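PKS_KS domain-containing protein (Photorhabdus luminescens subsp. laumondii, PDB 6SMO) probably acts as a 3-oxoacyl-[acyl-carrier-protein] synthase of the thiolase-like superfamily and binds a linear polyketone chain in a pocket. Local coordinates at residues 326-331 against 383-388; 376-381 against 421-426; 108-113 against 281-286. All coordinates share one frame; numbering follows the deposited sequence.

Read from the N terminus, contact 3 comes first. Residues 108-113, at and just after the end of helix 95-111, meet residues 281-286 and close a loop of 167 residues. Contact 3 is complete before the others open. Contact 1 then starts at strand 326-330 and contact 2 at residues 376-381. Contact 1 closes at 383-388, and contact 2 closes last, at 421-426, so the two cross. Both use helix 372-388 and join it to neighbouring strands of the central mixed sheet, 326-330 and 420-427. Contacts 1 and 3 also touch each other, through Glu-387 with His-281 and Tyr-283. Contact 3 reaches the same sheet through strand 284-293.

Contact 1 of 3, residues 326-331 against 383-388; sequences VNYISA and CLEIEK
Tyr-328 and Glu-385 meet where helix 372-388 packs on the central sheet of the thiolase-like fold. Their side chains cross at about a right angle. The carboxylate stands nearly perpendicular to the phenol ring, with 87° between the planes. Across the two segments the hydroxyl end of the ring makes the contact. Tyr-328 OH approaches Glu-385 OE1 to 2.7 Å in a weak hydrogen bond, and its proton is not settled on this oxygen. Glu-385 OE2 is 2.9 Å from Tyr-328 OH.

The glutamate reaches across with CG anti to its own carbonyl carbon (chi1 -82°) and the chain extended beyond CG. This carries the carboxylate from the helix toward the strand.

Both polar ends are buried and have further partners. Asn-361 ND2 hydrogen-bonds to Tyr-328 OH and to Glu-385 OE2, so it bridges the pair. His-392 N also bonds to Glu-385 OE2, and Trp-48 of helix 44-53 packs against the glutamate. The contact thus joins strand 326-330 to the C-terminal part of helix 372-388 and to the chain that follows. Within the strand segment, Ser-330 N lies 4.0 Å above one face of the Tyr-328 ring, offset toward its rim.

Contact 2 of 3, residues 376-381 against 421-426; sequences AIESVA and ALKLSS
A buried salt bridge links helix 372-388 to strand 420-427 in the core of the thiolase-like fold. Its partners are Glu-378 and Lys-423. The Glu-378 side chain, which also pairs with Lys-364, lies about 10 Å from the bound polyketone chain. A lysine and glutamate pair probably lies at a similar place in related ketosynthases.

Lys-423 NZ stands 3.3 Å from Glu-378 OE1, and the hydrogen bond inside the salt bridge is weak. A water bridges the same two atoms. The water donates to Glu-378 OE1 at 2.9 Å and accepts from Lys-423 NZ at 3.2 Å. The ammonium group also donates to Ser-425 OG at 3.1 Å, two residues along its own strand.

The lysine is folded to do this. Its chain bends at chi2 (69°) and chi4 (79°), which turns NZ along the strand toward Ser-425. The glutamate and lysine chains cross at about a right angle, and their aliphatic parts touch, with Lys-423 CE 3.6 Å from Glu-378 CB. Farther back along the lysine, Ser-379 OG lies 4.1 Å from Lys-423 CG.

The other carboxylate oxygen, Glu-378 OE2, forms the salt bridge with Lys-364. The glutamate sits between two lysines, and its negative charge probably offsets part of theirs. Asn-375 O hydrogen-bonds with Ser-379 OG, and Asn-375 OD1 with Ser-425 OG. On the flank, Leu-195 of helix 193-206 touches Ser-379, Lys-423 and Ser-425, while Ser-330 of the adjoining strand 326-330 packs against Lys-423.

Contact 3 of 3, residues 108-113 against 281-286; sequences MQDANL and HIYAEL
Asp-110 and Tyr-283 approach from opposite directions and meet at their polar ends. The close part of the contact is small. Tyr-283 OH gives a weak hydrogen bond to Asp-110 OD2 at 2.6 Å, and the same OD2 is also 3.3 Å from Tyr-283 CZ. The carboxylate and ring planes are 67° apart. With chi1 at -174°, the Asp-110 carboxylate swings off the helix toward the tyrosine. Asp-110 OD2 has a second donor in the backbone N of Leu-34, so two bonds hold this oxygen. On one face of the Tyr-283 ring, His-281 CE1 lies 3.8 Å above the plane, over the centre.

The contact joins the end of helix 95-111 to the chain leading into strand 284-293 of the central sheet. Tyr-283 also packs on Cys-383, Leu-384 and Glu-387 of helix 372-388, and its backbone bonds to Val-31 of strand 29-37. The helix itself ends in a Schellman motif, with Asn-112 at positive phi (67°) as the C-prime residue. Leu-113 N bonds to Met-108 O at 3.3 Å, and Asn-112 N bonds weakly to Gln-109 O.

The solvent side is looser. Asn-112 and His-281 are both exposed. Here the carboxylate and imidazole are not in contact: Asp-110 OD1 stays 5.9 Å from His-281 ND1.

Contact 1 of 3, residues 326-331 against 383-388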
loop_
_atom_site.group_PDB
_atom_site.type_symbol
_atom_site.label_atom_id
_atom_site.label_comp_id
_atom_site.label_asym_id
_atom_site.label_seq_id
_atom_site.Cartn_x
_atom_site.Cartn_y
_atom_site.Cartn_z
ATOM N N VAL B 326 7.497 -19.837 -20.716
ATOM C CA VAL B 326 7.729 -18.371 -20.528
ATOM C C VAL B 326 8.739 -17.902 -21.584
ATOM O O VAL B 326 9.913 -18.315 -21.493
ATOM C CB VAL B 326 8.213 -18.042 -19.102
ATOM C CG1 VAL B 326 8.496 -16.557 -18.929
ATOM C CG2 VAL B 326 7.233 -18.521 -18.042
ATOM N N ASN B 327 8.298 -17.072 -22.538
ATOM C CA ASN B 327 9.138 -16.558 -23.656
ATOM C C ASN B 327 9.025 -15.028 -23.760
ATOM O O ASN B 327 9.388 -14.492 -24.822
ATOM C CB ASN B 327 8.785 -17.245 -24.980
ATOM C CG ASN B 327 7.420 -16.865 -25.519
ATOM O OD1 ASN B 327 6.527 -16.480 -24.769
ATOM N ND2 ASN B 327 7.250 -16.974 -26.827
ATOM N N TYR B 328 8.568 -14.348 -22.702
ATOM C CA TYR B 328 8.534 -12.863 -22.613
ATOM C C TYR B 328 8.314 -12.424 -21.159
ATOM O O TYR B 328 7.513 -13.063 -20.449
ATOM C CB TYR B 328 7.450 -12.276 -23.520
ATOM C CG TYR B 328 7.228 -10.800 -23.309
ATOM C CD1 TYR B 328 8.201 -9.877 -23.658
ATOM C CD2 TYR B 328 6.066 -10.325 -22.721
ATOM C CE1 TYR B 328 8.019 -8.519 -23.450
ATOM C CE2 TYR B 328 5.869 -8.970 -22.508
ATOM C CZ TYR B 328 6.847 -8.064 -22.873
ATOM O OH TYR B 328 6.651 -6.730 -22.661
ATOM N N ILE B 329 9.008 -11.358 -20.743
ATOM C CA ILE B 329 8.956 -10.780 -19.365
ATOM C C ILE B 329 8.825 -9.255 -19.475
ATOM O O ILE B 329 9.715 -8.630 -20.081
ATOM C CB ILE B 329 10.200 -11.193 -18.548
ATOM C CG1 ILE B 329 10.316 -12.713 -18.401
ATOM C CG2 ILE B 329 10.215 -10.503 -17.191
ATOM C CD1 ILE B 329 11.713 -13.199 -18.092
ATOM N N SER B 330 7.751 -8.687 -18.915
ATOM C CA SER B 330 7.550 -7.225 -18.730
ATOM C C SER B 330 8.125 -6.813 -17.370
ATOM O O SER B 330 7.352 -6.740 -16.396
ATOM C CB SER B 330 6.094 -6.850 -18.849
ATOM O OG SER B 330 5.902 -5.469 -18.576
ATOM N N ALA B 331 9.436 -6.563 -17.305
ATOM C CA ALA B 331 10.175 -6.288 -16.050
ATOM C C ALA B 331 9.785 -4.912 -15.501
ATOM O O ALA B 331 9.313 -4.064 -16.287
ATOM C CB ALA B 331 11.663 -6.382 -16.282
ATOM N N CYS B 383 -1.039 -6.451 -22.041
ATOM C CA CYS B 383 -2.280 -7.014 -22.642
ATOM C C CYS B 383 -2.317 -6.705 -24.144
ATOM O O CYS B 383 -2.686 -7.610 -24.917
ATOM C CB CYS B 383 -3.524 -6.475 -21.945
ATOM S SG CYS B 383 -3.684 -7.052 -20.233
ATOM N N LEU B 384 -1.934 -5.484 -24.536
ATOM C CA LEU B 384 -1.869 -5.031 -25.953
ATOM C C LEU B 384 -0.757 -5.786 -26.694
ATOM O O LEU B 384 -0.962 -6.114 -27.880
ATOM C CB LEU B 384 -1.625 -3.518 -25.991
ATOM C CG LEU B 384 -2.789 -2.651 -25.513
ATOM C CD1 LEU B 384 -2.325 -1.235 -25.210
ATOM C CD2 LEU B 384 -3.915 -2.639 -26.535
ATOM N N GLU B 385 0.372 -6.043 -26.022
ATOM C CA GLU B 385 1.550 -6.757 -26.589
ATOM C C GLU B 385 1.158 -8.191 -26.969
ATOM O O GLU B 385 1.519 -8.621 -28.082
ATOM C CB GLU B 385 2.716 -6.762 -25.598
ATOM C CG GLU B 385 3.536 -5.486 -25.613
ATOM C CD GLU B 385 4.651 -5.454 -24.583
ATOM O OE1 GLU B 385 4.349 -5.603 -23.384
ATOM O OE2 GLU B 385 5.821 -5.291 -24.980
ATOM N N ILE B 386 0.455 -8.898 -26.076
ATOM C CA ILE B 386 0.009 -10.311 -26.275
ATOM C C ILE B 386 -1.033 -10.350 -27.401
ATOM O O ILE B 386 -0.943 -11.259 -28.251
ATOM C CB ILE B 386 -0.529 -10.913 -24.959
ATOM C CG1 ILE B 386 0.594 -11.096 -23.932
ATOM C CG2 ILE B 386 -1.272 -12.218 -25.218
ATOM C CD1 ILE B 386 0.111 -11.311 -22.517
ATOM N N GLU B 387 -1.980 -9.407 -27.393
ATOM C CA GLU B 387 -3.059 -9.275 -28.413
ATOM C C GLU B 387 -2.443 -9.129 -29.808
ATOM O O GLU B 387 -2.829 -9.903 -30.707
ATOM C CB GLU B 387 -3.958 -8.074 -28.109
ATOM C CG GLU B 387 -5.400 -8.452 -27.828
ATOM C CD GLU B 387 -6.274 -8.565 -29.065
ATOM O OE1 GLU B 387 -6.878 -9.639 -29.263
ATOM O OE2 GLU B 387 -6.353 -7.578 -29.823
ATOM N N LYS B 388 -1.519 -8.177 -29.969
ATOM C CA LYS B 388 -0.966 -7.750 -31.284
ATOM C C LYS B 388 0.322 -8.522 -31.605
ATOM O O LYS B 388 0.908 -8.252 -32.673
ATOM C CB LYS B 388 -0.749 -6.233 -31.278
ATOM C CG LYS B 388 -2.032 -5.410 -31.265
ATOM C CD LYS B 388 -1.838 -3.972 -30.836
ATOM C CE LYS B 388 -3.135 -3.193 -30.769
ATOM N NZ LYS B 388 -3.592 -2.765 -32.113
#

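Contact 2 of 3, residues 376-381 against 421-426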
loop_
_atom_site.group_PDB
_atom_site.type_symbol
_atom_site.label_atom_id
_atom_site.label_comp_id
_atom_site.label_asym_id
_atom_site.label_seq_id
_atom_site.Cartn_x
_atom_site.Cartn_y
_atom_site.Cartn_z
ATOM N N ALA B 376 0.104 -0.939 -13.422
ATOM C CA ALA B 376 -1.184 -0.975 -14.154
ATOM C C ALA B 376 -0.971 -0.573 -15.619
ATOM O O ALA B 376 -1.492 -1.281 -16.501
ATOM C CB ALA B 376 -2.188 -0.076 -13.477
ATOM N N ILE B 377 -0.234 0.518 -15.862
ATOM C CA ILE B 377 0.049 1.060 -17.228
ATOM C C ILE B 377 0.833 0.004 -18.022
ATOM O O ILE B 377 0.503 -0.206 -19.206
ATOM C CB ILE B 377 0.792 2.412 -17.157
ATOM C CG1 ILE B 377 -0.061 3.498 -16.493
ATOM C CG2 ILE B 377 1.257 2.849 -18.540
ATOM C CD1 ILE B 377 0.737 4.662 -15.953
ATOM N N GLU B 378 1.828 -0.629 -17.392
ATOM C CA GLU B 378 2.647 -1.720 -17.990
ATOM C C GLU B 378 1.781 -2.970 -18.191
ATOM O O GLU B 378 2.031 -3.701 -19.167
ATOM C CB GLU B 378 3.856 -2.040 -17.109
ATOM C CG GLU B 378 4.953 -0.995 -17.173
ATOM C CD GLU B 378 5.979 -1.083 -16.056
ATOM O OE1 GLU B 378 6.367 -2.214 -15.695
ATOM O OE2 GLU B 378 6.386 -0.019 -15.544
ATOM N N SER B 379 0.816 -3.210 -17.295
ATOM C CA SER B 379 -0.168 -4.324 -17.375
ATOM C C SER B 379 -1.122 -4.103 -18.557
ATOM O O SER B 379 -1.494 -5.102 -19.202
ATOM C CB SER B 379 -0.926 -4.499 -16.080
ATOM O OG SER B 379 -0.146 -5.209 -15.129
ATOM N N VAL B 380 -1.509 -2.849 -18.822
ATOM C CA VAL B 380 -2.330 -2.459 -20.009
ATOM C C VAL B 380 -1.493 -2.697 -21.272
ATOM O O VAL B 380 -2.023 -3.301 -22.226
ATOM C CB VAL B 380 -2.824 -0.999 -19.919
ATOM C CG1 VAL B 380 -3.364 -0.493 -21.249
ATOM C CG2 VAL B 380 -3.868 -0.824 -18.826
ATOM N N ALA B 381 -0.238 -2.235 -21.267
ATOM C CA ALA B 381 0.739 -2.391 -22.373
ATOM C C ALA B 381 0.992 -3.880 -22.640
ATOM O O ALA B 381 1.066 -4.265 -23.822
ATOM C CB ALA B 381 2.022 -1.671 -22.033
ATOM N N ALA B 421 3.526 -14.952 -20.573
ATOM C CA ALA B 421 4.188 -13.671 -20.227
ATOM C C ALA B 421 4.303 -13.537 -18.705
ATOM O O ALA B 421 3.344 -13.908 -18.000
ATOM C CB ALA B 421 3.417 -12.520 -20.824
ATOM N N LEU B 422 5.444 -13.027 -18.230
ATOM C CA LEU B 422 5.692 -12.655 -16.810
ATOM C C LEU B 422 5.656 -11.128 -16.685
ATOM O O LEU B 422 5.993 -10.445 -17.671
ATOM C CB LEU B 422 7.048 -13.210 -16.362
ATOM C CG LEU B 422 7.005 -14.482 -15.515
ATOM C CD1 LEU B 422 6.178 -15.571 -16.184
ATOM C CD2 LEU B 422 8.414 -14.981 -15.238
ATOM N N LYS B 423 5.264 -10.628 -15.511
ATOM C CA LYS B 423 5.165 -9.178 -15.193
ATOM C C LYS B 423 5.694 -8.952 -13.775
ATOM O O LYS B 423 4.963 -9.268 -12.818
ATOM C CB LYS B 423 3.715 -8.708 -15.346
ATOM C CG LYS B 423 3.418 -7.299 -14.847
ATOM C CD LYS B 423 4.057 -6.209 -15.679
ATOM C CE LYS B 423 4.183 -4.898 -14.936
ATOM N NZ LYS B 423 5.340 -4.895 -14.011
ATOM N N LEU B 424 6.917 -8.428 -13.661
ATOM C CA LEU B 424 7.638 -8.225 -12.376
ATOM C C LEU B 424 7.390 -6.794 -11.884
ATOM O O LEU B 424 7.508 -5.862 -12.703
ATOM C CB LEU B 424 9.133 -8.486 -12.593
ATOM C CG LEU B 424 9.564 -9.952 -12.659
ATOM C CD1 LEU B 424 8.640 -10.779 -13.541
ATOM C CD2 LEU B 424 10.999 -10.066 -13.152
ATOM N N SER B 425 7.050 -6.640 -10.599
ATOM C CA SER B 425 6.877 -5.333 -9.911
ATOM C C SER B 425 7.603 -5.353 -8.562
ATOM O O SER B 425 7.662 -6.428 -7.933
ATOM C CB SER B 425 5.421 -4.984 -9.745
ATOM O OG SER B 425 4.839 -4.643 -10.995
ATOM N N SER B 426 8.129 -4.197 -8.148
ATOM C CA SER B 426 8.885 -3.986 -6.887
ATOM C C SER B 426 8.537 -2.611 -6.310
ATOM O O SER B 426 8.309 -1.678 -7.104
ATOM C CB SER B 426 10.369 -4.125 -7.113
ATOM O OG SER B 426 10.709 -5.464 -7.442
HETATM O O HOH W 1 6.051 -2.016 -12.771
#

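Contact 3 of 3, residues 108-113 against 281-286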
loop_
_atom_site.group_PDB
_atom_site.type_symbol
_atom_site.label_atom_id
_atom_site.label_comp_id
_atom_site.label_asym_id
_atom_site.label_seq_id
_atom_site.Cartn_x
_atom_site.Cartn_y
_atom_site.Cartn_z
ATOM N N MET B 108 -14.316 0.596 -19.459
ATOM C CA MET B 108 -15.714 0.080 -19.445
ATOM C C MET B 108 -16.314 0.154 -20.855
ATOM O O MET B 108 -17.081 -0.762 -21.209
ATOM C CB MET B 108 -16.590 0.873 -18.467
ATOM C CG MET B 108 -16.270 0.593 -17.008
ATOM S SD MET B 108 -16.811 -1.049 -16.461
ATOM C CE MET B 108 -18.572 -0.775 -16.278
ATOM N N GLN B 109 -15.978 1.197 -21.624
ATOM C CA GLN B 109 -16.425 1.374 -23.034
ATOM C C GLN B 109 -15.716 0.350 -23.930
ATOM O O GLN B 109 -16.374 -0.180 -24.846
ATOM C CB GLN B 109 -16.172 2.805 -23.516
ATOM C CG GLN B 109 -17.195 3.808 -22.999
ATOM C CD GLN B 109 -16.925 5.219 -23.462
ATOM O OE1 GLN B 109 -16.057 5.467 -24.296
ATOM N NE2 GLN B 109 -17.676 6.162 -22.917
ATOM N N ASP B 110 -14.433 0.080 -23.669
ATOM C CA ASP B 110 -13.603 -0.895 -24.430
ATOM C C ASP B 110 -14.136 -2.314 -24.196
ATOM O O ASP B 110 -14.174 -3.092 -25.169
ATOM C CB ASP B 110 -12.125 -0.790 -24.047
ATOM C CG ASP B 110 -11.204 -1.656 -24.891
ATOM O OD1 ASP B 110 -11.521 -1.869 -26.079
ATOM O OD2 ASP B 110 -10.176 -2.113 -24.352
ATOM N N ALA B 111 -14.532 -2.629 -22.956
ATOM C CA ALA B 111 -15.070 -3.946 -22.534
ATOM C C ALA B 111 -16.474 -4.165 -23.111
ATOM O O ALA B 111 -16.884 -5.339 -23.217
ATOM C CB ALA B 111 -15.088 -4.040 -21.027
ATOM N N ASN B 112 -17.181 -3.080 -23.449
ATOM C CA ASN B 112 -18.573 -3.091 -23.974
ATOM C C ASN B 112 -19.510 -3.592 -22.866
ATOM O O ASN B 112 -20.331 -4.493 -23.137
ATOM C CB ASN B 112 -18.689 -3.912 -25.264
ATOM C CG ASN B 112 -19.993 -3.689 -26.004
ATOM O OD1 ASN B 112 -20.680 -2.693 -25.784
ATOM N ND2 ASN B 112 -20.342 -4.612 -26.885
ATOM N N LEU B 113 -19.380 -3.022 -21.663
ATOM C CA LEU B 113 -20.242 -3.312 -20.486
ATOM C C LEU B 113 -21.276 -2.191 -20.336
ATOM O O LEU B 113 -20.894 -1.011 -20.467
ATOM C CB LEU B 113 -19.373 -3.430 -19.229
ATOM C CG LEU B 113 -18.632 -4.755 -19.055
ATOM C CD1 LEU B 113 -17.568 -4.639 -17.974
ATOM C CD2 LEU B 113 -19.598 -5.884 -18.728
ATOM N N HIS B 281 -14.731 -9.488 -26.264
ATOM C CA HIS B 281 -13.350 -9.608 -26.803
ATOM C C HIS B 281 -12.375 -9.814 -25.639
ATOM O O HIS B 281 -12.444 -9.029 -24.673
ATOM C CB HIS B 281 -12.974 -8.380 -27.641
ATOM C CG HIS B 281 -11.529 -8.338 -28.008
ATOM N ND1 HIS B 281 -10.613 -7.566 -27.318
ATOM C CD2 HIS B 281 -10.834 -8.986 -28.968
ATOM C CE1 HIS B 281 -9.419 -7.731 -27.847
ATOM N NE2 HIS B 281 -9.527 -8.597 -28.861
ATOM N N ILE B 282 -11.502 -10.821 -25.741
ATOM C CA ILE B 282 -10.516 -11.207 -24.687
ATOM C C ILE B 282 -9.113 -10.798 -25.149
ATOM O O ILE B 282 -8.661 -11.306 -26.194
ATOM C CB ILE B 282 -10.608 -12.717 -24.383
ATOM C CG1 ILE B 282 -12.000 -13.109 -23.881
ATOM C CG2 ILE B 282 -9.520 -13.141 -23.405
ATOM C CD1 ILE B 282 -12.315 -14.580 -24.026
ATOM N N TYR B 283 -8.454 -9.917 -24.388
ATOM C CA TYR B 283 -7.061 -9.455 -24.631
ATOM C C TYR B 283 -6.087 -10.579 -24.262
ATOM O O TYR B 283 -5.294 -11.000 -25.127
ATOM C CB TYR B 283 -6.763 -8.176 -23.841
ATOM C CG TYR B 283 -7.318 -6.917 -24.457
ATOM C CD1 TYR B 283 -6.557 -6.154 -25.328
ATOM C CD2 TYR B 283 -8.604 -6.485 -24.174
ATOM C CE1 TYR B 283 -7.057 -4.999 -25.906
ATOM C CE2 TYR B 283 -9.119 -5.328 -24.739
ATOM C CZ TYR B 283 -8.341 -4.581 -25.607
ATOM O OH TYR B 283 -8.832 -3.440 -26.174
ATOM N N ALA B 284 -6.158 -11.049 -23.014
ATOM C CA ALA B 284 -5.269 -12.092 -22.449
ATOM C C ALA B 284 -5.893 -12.694 -21.184
ATOM O O ALA B 284 -6.801 -12.064 -20.605
ATOM C CB ALA B 284 -3.911 -11.499 -22.161
ATOM N N GLU B 285 -5.413 -13.876 -20.787
ATOM C CA GLU B 285 -5.806 -14.585 -19.540
ATOM C C GLU B 285 -4.825 -14.203 -18.427
ATOM O O GLU B 285 -3.609 -14.371 -18.639
ATOM C CB GLU B 285 -5.810 -16.098 -19.772
ATOM C CG GLU B 285 -6.369 -16.899 -18.608
ATOM C CD GLU B 285 -6.067 -18.388 -18.659
ATOM O OE1 GLU B 285 -5.946 -18.931 -19.777
ATOM O OE2 GLU B 285 -5.950 -19.001 -17.580
ATOM N N LEU B 286 -5.338 -13.699 -17.300
ATOM C CA LEU B 286 -4.559 -13.445 -16.058
ATOM C C LEU B 286 -4.530 -14.750 -15.251
ATOM O O LEU B 286 -5.490 -15.006 -14.499
ATOM C CB LEU B 286 -5.205 -12.288 -15.284
ATOM C CG LEU B 286 -4.266 -11.480 -14.388
ATOM C CD1 LEU B 286 -4.797 -10.070 -14.177
ATOM C CD2 LEU B 286 -4.047 -12.170 -13.050
#